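Local coordinates for uncharacterized conserved protein YiiM (Geobacillus stearothermophilus, PDB 5YHH) that probably binds a molybdenum cofactor in its MOSC domain and is thought to confer resistance to N-hydroxylated base analogues such as hydroxylaminopurine, at residues 11-16 against 84-89; 77-82 against 138-143; 91-96 against 149-154. All coordinates share one frame; numbering follows the deposited sequence.

Contact 1. Residues 11-16 against 84-89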
loop_
_atom_site.group_PDB
_atom_site.type_symbol
_atom_site.label_atom_id
_atom_site.label_comp_id
_atom_site.label_asym_id
_atom_site.label_seq_id
_atom_site.Cartn_x
_atom_site.Cartn_y
_atom_site.Cartn_z
ATOM N N SER A 11 -9.931 4.225 8.680
ATOM C CA SER A 11 -9.201 5.302 9.310
ATOM C C SER A 11 -8.320 5.999 8.325
ATOM O O SER A 11 -7.708 5.370 7.474
ATOM C CB SER A 11 -8.367 4.796 10.506
ATOM O OG SER A 11 -7.833 5.891 11.237
ATOM N N ILE A 12 -8.306 7.321 8.417
ATOM C CA ILE A 12 -7.393 8.141 7.662
ATOM C C ILE A 12 -6.430 8.646 8.705
ATOM O O ILE A 12 -6.850 9.221 9.703
ATOM C CB ILE A 12 -8.078 9.356 6.988
ATOM C CG1 ILE A 12 -9.196 8.929 6.017
ATOM C CG2 ILE A 12 -7.059 10.225 6.280
ATOM C CD1 ILE A 12 -10.129 10.160 5.631
ATOM N N ASN A 13 -5.148 8.436 8.461
ATOM C CA ASN A 13 -4.107 8.747 9.409
ATOM C C ASN A 13 -3.176 9.798 8.832
ATOM O O ASN A 13 -2.755 9.659 7.700
ATOM C CB ASN A 13 -3.349 7.462 9.738
ATOM C CG ASN A 13 -4.300 6.296 10.035
ATOM O OD1 ASN A 13 -5.185 6.424 10.878
ATOM N ND2 ASN A 13 -4.146 5.182 9.329
ATOM N N VAL A 14 -2.829 10.805 9.620
ATOM C CA VAL A 14 -1.993 11.889 9.134
ATOM C C VAL A 14 -0.727 12.053 9.981
ATOM O O VAL A 14 -0.775 11.992 11.222
ATOM C CB VAL A 14 -2.796 13.205 9.076
ATOM C CG1 VAL A 14 -1.861 14.411 8.816
ATOM C CG2 VAL A 14 -3.860 13.109 7.988
ATOM N N GLY A 15 0.406 12.222 9.303
ATOM C CA GLY A 15 1.685 12.417 9.980
ATOM C C GLY A 15 2.214 13.836 9.893
ATOM O O GLY A 15 1.630 14.685 9.208
ATOM N N LYS A 16 3.317 14.095 10.601
ATOM C CA LYS A 16 4.001 15.402 10.560
ATOM C C LYS A 16 5.144 15.390 9.548
ATOM O O LYS A 16 5.920 14.442 9.521
ATOM C CB LYS A 16 4.564 15.769 11.933
ATOM C CG LYS A 16 3.526 15.780 13.041
ATOM C CD LYS A 16 3.938 16.677 14.229
ATOM C CE LYS A 16 2.942 16.552 15.383
ATOM N NZ LYS A 16 2.937 15.155 15.945
ATOM N N PHE A 84 -2.129 -3.544 17.828
ATOM C CA PHE A 84 -1.839 -2.860 16.565
ATOM C C PHE A 84 -3.150 -2.290 16.080
ATOM O O PHE A 84 -4.104 -3.056 15.830
ATOM C CB PHE A 84 -1.279 -3.828 15.524
ATOM C CG PHE A 84 0.154 -4.297 15.801
ATOM C CD1 PHE A 84 0.421 -5.262 16.731
ATOM C CD2 PHE A 84 1.203 -3.811 15.056
ATOM C CE1 PHE A 84 1.695 -5.684 16.969
ATOM C CE2 PHE A 84 2.501 -4.244 15.312
ATOM C CZ PHE A 84 2.739 -5.174 16.253
ATOM N N THR A 85 -3.238 -0.956 16.032
ATOM C CA THR A 85 -4.455 -0.250 15.640
ATOM C C THR A 85 -4.068 0.708 14.519
ATOM O O THR A 85 -2.894 0.772 14.085
ATOM C CB THR A 85 -5.077 0.483 16.860
ATOM O OG1 THR A 85 -4.090 1.366 17.409
ATOM C CG2 THR A 85 -5.477 -0.537 17.957
ATOM N N ALA A 86 -5.061 1.421 14.033
ATOM C CA ALA A 86 -4.930 2.221 12.855
ATOM C C ALA A 86 -3.704 3.128 12.928
ATOM O O ALA A 86 -3.458 3.806 13.919
ATOM C CB ALA A 86 -6.266 3.037 12.628
ATOM N N GLY A 87 -2.898 3.099 11.877
ATOM C CA GLY A 87 -1.674 3.911 11.811
ATOM C C GLY A 87 -0.414 3.115 12.152
ATOM O O GLY A 87 0.720 3.557 11.936
ATOM N N ALA A 88 -0.612 1.907 12.643
ATOM C CA ALA A 88 0.489 1.089 13.140
ATOM C C ALA A 88 1.521 0.775 12.041
ATOM O O ALA A 88 2.710 0.596 12.342
ATOM C CB ALA A 88 -0.087 -0.203 13.786
ATOM N N PHE A 89 1.088 0.693 10.776
ATOM C CA PHE A 89 2.036 0.435 9.659
ATOM C C PHE A 89 2.423 1.652 8.861
ATOM O O PHE A 89 3.033 1.558 7.778
ATOM C CB PHE A 89 1.561 -0.729 8.772
ATOM C CG PHE A 89 1.765 -2.076 9.448
ATOM C CD1 PHE A 89 1.225 -2.327 10.682
ATOM C CD2 PHE A 89 2.566 -3.045 8.880
ATOM C CE1 PHE A 89 1.502 -3.536 11.343
ATOM C CE2 PHE A 89 2.804 -4.253 9.544
ATOM C CZ PHE A 89 2.279 -4.478 10.752
#
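N13 ND2, which lies 3.5 Å from G87 N, is gripped by two acceptors beyond the turn, T94 OG1 and E91 O. With both of these bonds in place the carboxamide cannot easily flip, and OD1 is left to accept from its own strand: S11 OG donates to N13 OD1 over 2.7 Å. That hydroxyl approaches at a C=O...donor angle of 140°, somewhat tilted from the carbonyl plane. G87 lies close to the nitrogen end of the amide, and G87 CA comes within 3.7 Å of N13 ND2. Next to it, the methyl of A86 presses against S11, with A86 CB only 3.5 Å from S11 CB, a tight carbon pair. S11 carries its OG opposite the backbone nitrogen (chi1 -171°), which places the oxygen within 3.5 Å of A86 CB as well as near the asparagine. G87 N has its own acceptor in E91 OE2. The loop keeps its shape through a bond of 2.9 Å from A88 N to T85 O, and G87 has a positive phi of 100°. This is a type II beta turn with glycine in its third position, packed against strand 8-19 of the sheet in this MOSC protein.

Contact 2. Residues 77-82 against 138-143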
loop_
_atom_site.group_PDB
_atom_site.type_symbol
_atom_site.label_atom_id
_atom_site.label_comp_id
_atom_site.label_asym_id
_atom_site.label_seq_id
_atom_site.Cartn_x
_atom_site.Cartn_y
_atom_site.Cartn_z
ATOM N N GLU A 77 -1.199 -8.820 16.434
ATOM C CA GLU A 77 -1.433 -8.811 17.867
ATOM C C GLU A 77 -1.239 -10.198 18.444
ATOM O O GLU A 77 -0.738 -10.358 19.559
ATOM C CB GLU A 77 -2.813 -8.320 18.201
ATOM C CG GLU A 77 -3.030 -6.834 17.843
ATOM C CD GLU A 77 -4.433 -6.329 18.195
ATOM O OE1 GLU A 77 -5.355 -7.173 18.472
ATOM O OE2 GLU A 77 -4.608 -5.079 18.234
ATOM N N GLU A 78 -1.624 -11.199 17.667
ATOM C CA GLU A 78 -1.419 -12.599 18.066
ATOM C C GLU A 78 0.055 -12.988 18.010
ATOM O O GLU A 78 0.565 -13.691 18.887
ATOM C CB GLU A 78 -2.238 -13.492 17.160
ATOM C CG GLU A 78 -3.734 -13.368 17.460
ATOM C CD GLU A 78 -4.606 -14.032 16.427
ATOM O OE1 GLU A 78 -4.096 -14.403 15.349
ATOM O OE2 GLU A 78 -5.811 -14.168 16.694
ATOM N N ARG A 79 0.749 -12.544 16.976
ATOM C CA ARG A 79 2.192 -12.861 16.884
ATOM C C ARG A 79 3.014 -12.170 17.955
ATOM O O ARG A 79 3.917 -12.791 18.533
ATOM C CB ARG A 79 2.779 -12.479 15.527
ATOM C CG ARG A 79 4.276 -12.807 15.480
ATOM C CD ARG A 79 5.077 -12.183 14.381
ATOM N NE ARG A 79 5.214 -13.051 13.223
ATOM C CZ ARG A 79 6.325 -13.455 12.615
ATOM N NH1 ARG A 79 7.563 -13.160 13.008
ATOM N NH2 ARG A 79 6.175 -14.200 11.537
ATOM N N TYR A 80 2.761 -10.891 18.205
ATOM C CA TYR A 80 3.645 -10.124 19.097
ATOM C C TYR A 80 3.104 -9.808 20.490
ATOM O O TYR A 80 3.856 -9.273 21.331
ATOM C CB TYR A 80 4.108 -8.821 18.431
ATOM C CG TYR A 80 4.981 -9.047 17.238
ATOM C CD1 TYR A 80 6.289 -9.535 17.387
ATOM C CD2 TYR A 80 4.522 -8.768 15.960
ATOM C CE1 TYR A 80 7.107 -9.739 16.271
ATOM C CE2 TYR A 80 5.331 -8.978 14.852
ATOM C CZ TYR A 80 6.618 -9.441 15.009
ATOM O OH TYR A 80 7.390 -9.649 13.883
ATOM N N GLY A 81 1.851 -10.159 20.763
ATOM C CA GLY A 81 1.283 -9.962 22.099
ATOM C C GLY A 81 1.139 -8.498 22.529
ATOM O O GLY A 81 1.346 -8.135 23.689
ATOM N N ARG A 82 0.761 -7.639 21.608
ATOM C CA ARG A 82 0.603 -6.228 21.917
ATOM C C ARG A 82 -0.369 -5.656 20.886
ATOM O O ARG A 82 -0.550 -6.265 19.830
ATOM C CB ARG A 82 1.958 -5.533 21.809
ATOM C CG ARG A 82 2.410 -5.407 20.379
ATOM C CD ARG A 82 3.627 -4.522 20.242
ATOM N NE ARG A 82 4.827 -5.171 20.769
ATOM C CZ ARG A 82 6.058 -4.672 20.617
ATOM N NH1 ARG A 82 6.241 -3.493 19.999
ATOM N NH2 ARG A 82 7.097 -5.334 21.103
ATOM N N PRO A 138 10.047 -6.569 9.379
ATOM C CA PRO A 138 10.110 -6.543 7.909
ATOM C C PRO A 138 10.200 -7.966 7.273
ATOM O O PRO A 138 9.532 -8.263 6.278
ATOM C CB PRO A 138 11.396 -5.713 7.623
ATOM C CG PRO A 138 11.535 -4.796 8.819
ATOM C CD PRO A 138 10.988 -5.618 10.006
ATOM N N LYS A 139 11.006 -8.847 7.856
ATOM C CA LYS A 139 11.074 -10.222 7.410
ATOM C C LYS A 139 9.710 -10.898 7.512
ATOM O O LYS A 139 9.259 -11.526 6.561
ATOM C CB LYS A 139 12.105 -11.006 8.248
ATOM C CG LYS A 139 12.284 -12.451 7.834
ATOM C CD LYS A 139 13.360 -13.145 8.749
ATOM C CE LYS A 139 12.757 -13.529 10.105
ATOM N NZ LYS A 139 13.768 -13.798 11.201
ATOM N N ALA A 140 9.038 -10.739 8.642
ATOM C CA ALA A 140 7.681 -11.283 8.797
ATOM C C ALA A 140 6.695 -10.780 7.740
ATOM O O ALA A 140 5.840 -11.525 7.260
ATOM C CB ALA A 140 7.133 -10.989 10.208
ATOM N N ILE A 141 6.780 -9.506 7.413
ATOM C CA ILE A 141 5.898 -8.951 6.364
ATOM C C ILE A 141 6.186 -9.641 5.024
ATOM O O ILE A 141 5.263 -10.098 4.361
ATOM C CB ILE A 141 6.037 -7.416 6.251
ATOM C CG1 ILE A 141 5.449 -6.738 7.492
ATOM C CG2 ILE A 141 5.341 -6.884 4.973
ATOM C CD1 ILE A 141 5.885 -5.289 7.671
ATOM N N CYS A 142 7.465 -9.753 4.659
ATOM C CA CYS A 142 7.850 -10.447 3.446
ATOM C C CYS A 142 7.457 -11.931 3.473
ATOM O O CYS A 142 6.999 -12.468 2.465
ATOM C CB CYS A 142 9.344 -10.266 3.144
ATOM S SG CYS A 142 9.946 -11.436 1.907
ATOM N N GLN A 143 7.569 -12.591 4.623
ATOM C CA GLN A 143 7.190 -13.995 4.714
ATOM C C GLN A 143 5.671 -14.221 4.650
ATOM O O GLN A 143 5.226 -15.206 4.058
ATOM C CB GLN A 143 7.703 -14.617 6.013
ATOM C CG GLN A 143 9.196 -14.919 6.034
ATOM C CD GLN A 143 9.697 -15.299 7.429
ATOM O OE1 GLN A 143 9.140 -14.870 8.462
ATOM N NE2 GLN A 143 10.765 -16.104 7.465
HETATM O O HOH W 1 6.770 -15.255 9.322
#
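Helices 71-80 and 137-144 approach with R79 CA and A140 CA 9.9 Å apart; the first helix ends at Y80, and G81 leaves it with positive phi, its N still bonded to E77 O. This is helix-to-helix packing within the MOSC domain, toward its surface, and two long side chains span the gap to a single methyl. The guanidinium of R79 lays one face over A140, whose CB stands 3.4 Å above the plane, shifted toward the rim, and 3.5 Å from R79 CZ. The arginine leaves its helix extended (chi1 179°) and then bends at chi3 (-95°), so that the flat group turns its face to the methyl. Its CD meanwhile rests over the ring of Y80, near the rim. The tyrosine runs alongside and brings Y80 OH to 3.9 Å from A140 CB; that hydroxyl is hydrogen-bonded to D136 OD1, and D136 also forms a long, weak ion pair with R79 NH1. K139 NZ is 6.5 Å from R79 NH1, a like charge that this carboxylate may help to offset. R79 NH2 and Q143 OE1 do not bond directly: a water in the guanidinium plane accepts a weak bond from R79 NH2 and donates to Q143 OE1 over 2.6 Å.

Contact 3. Residues 91-96 against 149-154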
loop_
_atom_site.group_PDB
_atom_site.type_symbol
_atom_site.label_atom_id
_atom_site.label_comp_id
_atom_site.label_asym_id
_atom_site.label_seq_id
_atom_site.Cartn_x
_atom_site.Cartn_y
_atom_site.Cartn_z
ATOM N N GLU A 91 0.406 3.687 7.614
ATOM C CA GLU A 91 -0.460 3.827 6.439
ATOM C C GLU A 91 -1.281 5.130 6.470
ATOM O O GLU A 91 -1.716 5.563 7.523
ATOM C CB GLU A 91 -1.359 2.589 6.268
ATOM C CG GLU A 91 -2.493 2.400 7.312
ATOM C CD GLU A 91 -2.112 1.939 8.664
ATOM O OE1 GLU A 91 -0.891 1.809 8.976
ATOM O OE2 GLU A 91 -3.079 1.641 9.445
ATOM N N ASN A 92 -1.466 5.773 5.322
ATOM C CA ASN A 92 -2.437 6.880 5.205
ATOM C C ASN A 92 -3.854 6.400 5.427
ATOM O O ASN A 92 -4.661 7.072 6.109
ATOM C CB ASN A 92 -2.353 7.536 3.818
ATOM C CG ASN A 92 -0.980 8.022 3.481
ATOM O OD1 ASN A 92 -0.168 7.311 2.853
ATOM N ND2 ASN A 92 -0.670 9.226 3.935
ATOM N N TRP A 93 -4.169 5.233 4.855
ATOM C CA TRP A 93 -5.520 4.676 4.843
ATOM C C TRP A 93 -5.472 3.265 5.444
ATOM O O TRP A 93 -4.799 2.380 4.914
ATOM C CB TRP A 93 -6.029 4.547 3.410
ATOM C CG TRP A 93 -6.379 5.808 2.690
ATOM C CD1 TRP A 93 -6.157 7.095 3.093
ATOM C CD2 TRP A 93 -6.937 5.884 1.377
ATOM N NE1 TRP A 93 -6.573 7.976 2.102
ATOM C CE2 TRP A 93 -7.072 7.248 1.053
ATOM C CE3 TRP A 93 -7.367 4.923 0.460
ATOM C CZ2 TRP A 93 -7.611 7.677 -0.171
ATOM C CZ3 TRP A 93 -7.895 5.326 -0.726
ATOM C CH2 TRP A 93 -8.020 6.706 -1.044
ATOM N N THR A 94 -6.158 3.099 6.570
ATOM C CA THR A 94 -6.404 1.805 7.142
ATOM C C THR A 94 -7.669 1.284 6.506
ATOM O O THR A 94 -8.723 1.915 6.575
ATOM C CB THR A 94 -6.599 1.893 8.654
ATOM O OG1 THR A 94 -5.484 2.575 9.219
ATOM C CG2 THR A 94 -6.715 0.476 9.231
ATOM N N LEU A 95 -7.571 0.116 5.887
ATOM C CA LEU A 95 -8.669 -0.397 5.105
ATOM C C LEU A 95 -9.407 -1.494 5.819
ATOM O O LEU A 95 -8.893 -2.128 6.752
ATOM C CB LEU A 95 -8.138 -0.922 3.780
ATOM C CG LEU A 95 -7.445 0.046 2.819
ATOM C CD1 LEU A 95 -7.245 -0.623 1.427
ATOM C CD2 LEU A 95 -8.197 1.360 2.693
ATOM N N LEU A 96 -10.649 -1.687 5.397
ATOM C CA LEU A 96 -11.442 -2.860 5.779
ATOM C C LEU A 96 -12.038 -3.485 4.505
ATOM O O LEU A 96 -12.501 -2.766 3.607
ATOM C CB LEU A 96 -12.542 -2.453 6.764
ATOM C CG LEU A 96 -13.415 -3.569 7.286
ATOM C CD1 LEU A 96 -12.608 -4.449 8.306
ATOM C CD2 LEU A 96 -14.678 -2.952 7.941
ATOM N N PHE A 149 -0.299 -1.959 0.205
ATOM C CA PHE A 149 -0.098 -1.552 -1.202
ATOM C C PHE A 149 -0.320 -0.046 -1.329
ATOM O O PHE A 149 -0.878 0.605 -0.428
ATOM C CB PHE A 149 -1.034 -2.320 -2.160
ATOM C CG PHE A 149 -2.456 -2.529 -1.593
ATOM C CD1 PHE A 149 -3.388 -1.531 -1.664
ATOM C CD2 PHE A 149 -2.780 -3.682 -0.925
ATOM C CE1 PHE A 149 -4.667 -1.701 -1.124
ATOM C CE2 PHE A 149 -4.077 -3.867 -0.369
ATOM C CZ PHE A 149 -4.999 -2.866 -0.475
ATOM N N TYR A 150 0.105 0.509 -2.454
ATOM C CA TYR A 150 -0.071 1.918 -2.679
ATOM C C TYR A 150 -1.120 2.156 -3.762
ATOM O O TYR A 150 -1.303 1.325 -4.650
ATOM C CB TYR A 150 1.239 2.522 -3.187
ATOM C CG TYR A 150 2.300 2.719 -2.160
ATOM C CD1 TYR A 150 3.261 1.738 -1.935
ATOM C CD2 TYR A 150 2.404 3.921 -1.472
ATOM C CE1 TYR A 150 4.284 1.939 -1.029
ATOM C CE2 TYR A 150 3.426 4.134 -0.564
ATOM C CZ TYR A 150 4.332 3.136 -0.333
ATOM O OH TYR A 150 5.317 3.345 0.560
ATOM N N PHE A 151 -1.700 3.352 -3.711
ATOM C CA PHE A 151 -2.491 3.924 -4.796
ATOM C C PHE A 151 -1.843 5.199 -5.328
ATOM O O PHE A 151 -1.257 5.996 -4.576
ATOM C CB PHE A 151 -3.862 4.392 -4.286
ATOM C CG PHE A 151 -4.735 3.325 -3.700
ATOM C CD1 PHE A 151 -5.576 2.570 -4.501
ATOM C CD2 PHE A 151 -4.791 3.144 -2.322
ATOM C CE1 PHE A 151 -6.433 1.613 -3.937
ATOM C CE2 PHE A 151 -5.640 2.206 -1.759
ATOM C CZ PHE A 151 -6.456 1.436 -2.562
ATOM N N ARG A 152 -2.021 5.416 -6.627
ATOM C CA ARG A 152 -1.867 6.733 -7.243
ATOM C C ARG A 152 -3.248 7.397 -7.284
ATOM O O ARG A 152 -4.291 6.721 -7.244
ATOM C CB ARG A 152 -1.267 6.608 -8.656
ATOM C CG ARG A 152 -2.146 5.880 -9.688
ATOM C CD ARG A 152 -1.576 6.058 -11.119
ATOM N NE ARG A 152 -0.234 5.464 -11.212
ATOM C CZ ARG A 152 0.025 4.167 -11.384
ATOM N NH1 ARG A 152 -0.953 3.294 -11.566
ATOM N NH2 ARG A 152 1.277 3.752 -11.431
ATOM N N VAL A 153 -3.262 8.722 -7.352
ATOM C CA VAL A 153 -4.504 9.455 -7.410
ATOM C C VAL A 153 -4.777 9.853 -8.855
ATOM O O VAL A 153 -4.004 10.631 -9.446
ATOM C CB VAL A 153 -4.430 10.686 -6.513
ATOM C CG1 VAL A 153 -5.691 11.537 -6.697
ATOM C CG2 VAL A 153 -4.191 10.229 -5.040
ATOM N N LEU A 154 -5.858 9.300 -9.412
ATOM C CA LEU A 154 -6.306 9.617 -10.775
ATOM C C LEU A 154 -7.093 10.903 -10.827
ATOM O O LEU A 154 -6.980 11.674 -11.798
ATOM C CB LEU A 154 -7.164 8.476 -11.362
ATOM C CG LEU A 154 -6.465 7.108 -11.442
ATOM C CD1 LEU A 154 -7.407 6.047 -12.046
ATOM C CD2 LEU A 154 -5.127 7.183 -12.207
#
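W93 reaches toward F151 from strand 93-96, and its side chain first packs on L95 and then, at its outer ring, on F151. W93 CB lies on its own strand, 3.9 Å from L95 CD2. The chi1 of -72° sets CG opposite the carbonyl carbon and sends the indole across to the strand at 149-153. Along its six-membered ring W93 CE3 is the first atom to meet the partner, 3.9 Å from F151 CE2, and W93 CZ3 follows at 4.0 Å from the same F151 CE2. The ring planes are inclined at 46°, with the centroid of the W93 six-membered ring 5.4 Å from that of F151, so the pair is an oblique aromatic contact, although the two side chains as wholes cross nearly at right angles.

L95 repeats the reach two residues further on. Its CD1 touches the far end of the other phenylalanine, L95 CD1 to F149 CZ being 3.7 Å. F149 holds its ring between the backbone nitrogen and the carbonyl carbon (chi1 39°), which swings it toward the leucine and edge-on to F151: F149 CE1 lies 3.9 Å from F151 CZ. The four residues are buried and make a continuous apolar patch, extended by I9 and I65 beside W93 and by V116 and V118 beside F151. T94, between W93 and L95, faces the other way, where T94 OG1 donates to the anti side of E91 OE2 over 2.6 Å.

Strand 65-69 runs between the two strands and binds W93 through its backbone. W93 and L95 thus meet F151 and F149 past this strand, in the apolar interior of the strand-rich MOSC domain, consistent with its barrel-like fold.

In the fold
Contacts 1 and 3 lie 12 Å apart, centre to centre, and both reach the same mixed sheet, in which strands 8-19 and 93-96 are neighbours, joined by backbone bonds such as N13 N to N92 O. Contact 2 joins helices 71-80 and 137-144, its centre about 17 Å from that of contact 1 and about 21 Å from that of contact 3. It touches contact 1, where F89 packs on I141, but stays about 9 Å from contact 3 at the nearest atoms. Along the chain contact 1 closes before contact 3 opens, whereas the segments of contact 2 alternate with those of both others. The 77-96 region thus connects helix 71-80, the turn and the central sheet in succession, tying helices and sheet into one compact domain.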